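Local structure of glycosyl hydrolase BlGH5_18 (Bifidobacterium longum subsp. infantis, 7LQX) at residues A[386-391]-A[430-435]. The protein is a family 5 (subfamily 18) glycoside hydrolase that probably takes part in the breakdown of N-glycans by this gut bacterium. Residues are numbered along the deposited sequence; the frame is centred on the assembly and turned at random.
Sequences GGSIFE and EPHGAK
K435 NZ donates to G386 O at 2.8 Å, lying in the carbonyl plane on a lone pair, while S388 and H432 bind each other twice: S388 N gives its hydrogen to H432 O over 3.1 Å, and H432 N returns one to S388 OG over 3.0 Å (161° at the hydrogen). The case illustrates how a loop can close over the N-terminus of a helix. G387 is the N-cap residue of helix 388-399, and the first-turn N-H of S388, lacking an acceptor within the helix, is met by a carbonyl of the loop that follows strand 424-426, in the small domain built on a three-stranded parallel sheet beside the (beta/alpha)8 barrel. S388 OG sits between its backbone N and carbonyl carbon (chi1 47°), which turns it to H432 N; it is also hydrogen-bonded to D428. One water joins H432 NE2 to E391 OE1, and a second links the same oxygen to K435 NZ; the direct salt bridge from K435 NZ to E391 OE2 is long, 3.9 Å, and OE2 is hydrogen-bonded to Y243. The H432 ring lies with one face over S388, whose CB stands 3.9 Å from the ring centroid in a CH-pi contact, and G386 O meets the ring edge at CE1. Replacing H432 by an alanine would probably uncover S388 CB and leave the water between H432 NE2 and E391 OE1 without its ring partner. At phi 90° a CB on G386 would press against the preceding carbonyl oxygen, and it would also run into K435 CG. Beside it, G387 CA makes a CA-H...O contact with G433 O at 3.2 Å.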
loop_
_atom_site.group_PDB
_atom_site.type_symbol
_atom_site.label_atom_id
_atom_site.label_comp_id
_atom_site.label_asym_id
_atom_site.label_seq_id
_atom_site.Cartn_x
_atom_site.Cartn_y
_atom_site.Cartn_z
ATOM N N GLY A 386 26.449 -18.156 15.953
ATOM C CA GLY A 386 27.405 -19.072 15.372
ATOM C C GLY A 386 28.755 -18.465 15.064
ATOM O O GLY A 386 29.677 -19.197 14.687
ATOM N N GLY A 387 28.896 -17.141 15.204
ATOM C CA GLY A 387 30.138 -16.467 14.906
ATOM C C GLY A 387 31.126 -16.532 16.055
ATOM O O GLY A 387 30.796 -16.864 17.191
ATOM N N SER A 388 32.377 -16.176 15.752
ATOM C CA SER A 388 33.450 -16.330 16.726
ATOM C C SER A 388 33.337 -15.338 17.881
ATOM O O SER A 388 33.626 -15.692 19.029
ATOM C CB SER A 388 34.797 -16.195 16.017
ATOM O OG SER A 388 34.804 -15.069 15.155
ATOM N N ILE A 389 32.964 -14.086 17.608
ATOM C CA ILE A 389 32.776 -13.121 18.691
ATOM C C ILE A 389 31.614 -13.553 19.575
ATOM O O ILE A 389 31.707 -13.559 20.808
ATOM C CB ILE A 389 32.540 -11.710 18.125
ATOM C CG1 ILE A 389 33.783 -11.173 17.411
ATOM C CG2 ILE A 389 32.113 -10.755 19.240
ATOM C CD1 ILE A 389 34.958 -10.836 18.335
ATOM N N PHE A 390 30.491 -13.904 18.943
ATOM C CA PHE A 390 29.308 -14.387 19.645
ATOM C C PHE A 390 29.668 -15.518 20.589
ATOM O O PHE A 390 29.341 -15.478 21.778
ATOM C CB PHE A 390 28.314 -14.850 18.572
ATOM C CG PHE A 390 26.925 -15.188 19.067
ATOM C CD1 PHE A 390 26.656 -16.424 19.638
ATOM C CD2 PHE A 390 25.880 -14.295 18.898
ATOM C CE1 PHE A 390 25.373 -16.747 20.065
ATOM C CE2 PHE A 390 24.595 -14.622 19.314
ATOM C CZ PHE A 390 24.348 -15.843 19.906
ATOM N N GLU A 391 30.385 -16.525 20.088
ATOM C CA GLU A 391 30.666 -17.704 20.905
ATOM C C GLU A 391 31.685 -17.427 22.004
ATOM O O GLU A 391 31.561 -17.979 23.102
ATOM C CB GLU A 391 31.060 -18.873 20.009
ATOM C CG GLU A 391 29.879 -19.280 19.132
ATOM C CD GLU A 391 30.032 -20.599 18.410
ATOM O OE1 GLU A 391 31.163 -21.113 18.280
ATOM O OE2 GLU A 391 28.991 -21.117 17.957
ATOM N N GLU A 430 40.914 -16.366 15.389
ATOM C CA GLU A 430 40.574 -17.027 14.126
ATOM C C GLU A 430 39.109 -16.748 13.823
ATOM O O GLU A 430 38.242 -17.610 14.008
ATOM C CB GLU A 430 40.860 -18.530 14.194
ATOM C CG GLU A 430 42.344 -18.888 14.340
ATOM C CD GLU A 430 42.594 -20.390 14.414
ATOM O OE1 GLU A 430 41.771 -21.162 13.877
ATOM O OE2 GLU A 430 43.615 -20.797 15.012
ATOM N N PRO A 431 38.796 -15.540 13.350
ATOM C CA PRO A 431 37.385 -15.162 13.189
ATOM C C PRO A 431 36.647 -16.031 12.183
ATOM O O PRO A 431 37.221 -16.534 11.214
ATOM C CB PRO A 431 37.460 -13.706 12.706
ATOM C CG PRO A 431 38.778 -13.208 13.234
ATOM C CD PRO A 431 39.700 -14.398 13.105
ATOM N N HIS A 432 35.348 -16.193 12.422
ATOM C CA HIS A 432 34.479 -16.872 11.473
ATOM C C HIS A 432 33.067 -16.323 11.624
ATOM O O HIS A 432 32.691 -15.782 12.670
ATOM C CB HIS A 432 34.503 -18.397 11.619
ATOM C CG HIS A 432 34.072 -18.894 12.958
ATOM N ND1 HIS A 432 32.749 -18.992 13.329
ATOM C CD2 HIS A 432 34.791 -19.335 14.017
ATOM C CE1 HIS A 432 32.671 -19.470 14.558
ATOM N NE2 HIS A 432 33.896 -19.680 15.000
ATOM N N GLY A 433 32.278 -16.498 10.564
ATOM C CA GLY A 433 30.995 -15.846 10.444
ATOM C C GLY A 433 29.883 -16.535 11.201
ATOM O O GLY A 433 30.062 -17.555 11.865
ATOM N N ALA A 434 28.689 -15.956 11.064
ATOM C CA ALA A 434 27.516 -16.335 11.852
ATOM C C ALA A 434 26.792 -17.487 11.167
ATOM O O ALA A 434 25.761 -17.323 10.512
ATOM C CB ALA A 434 26.602 -15.129 12.018
ATOM N N LYS A 435 27.327 -18.690 11.366
ATOM C CA LYS A 435 26.840 -19.833 10.603
ATOM C C LYS A 435 25.372 -20.145 10.867
ATOM O O LYS A 435 24.706 -20.716 9.997
ATOM C CB LYS A 435 27.702 -21.059 10.885
ATOM C CG LYS A 435 27.859 -21.388 12.350
ATOM C CD LYS A 435 28.638 -22.684 12.528
ATOM C CE LYS A 435 29.098 -22.867 13.960
ATOM N NZ LYS A 435 30.199 -21.925 14.290
HETATM O O HOH W 1 33.699 -19.991 17.931
HETATM O O HOH W 2 31.679 -22.902 16.320
#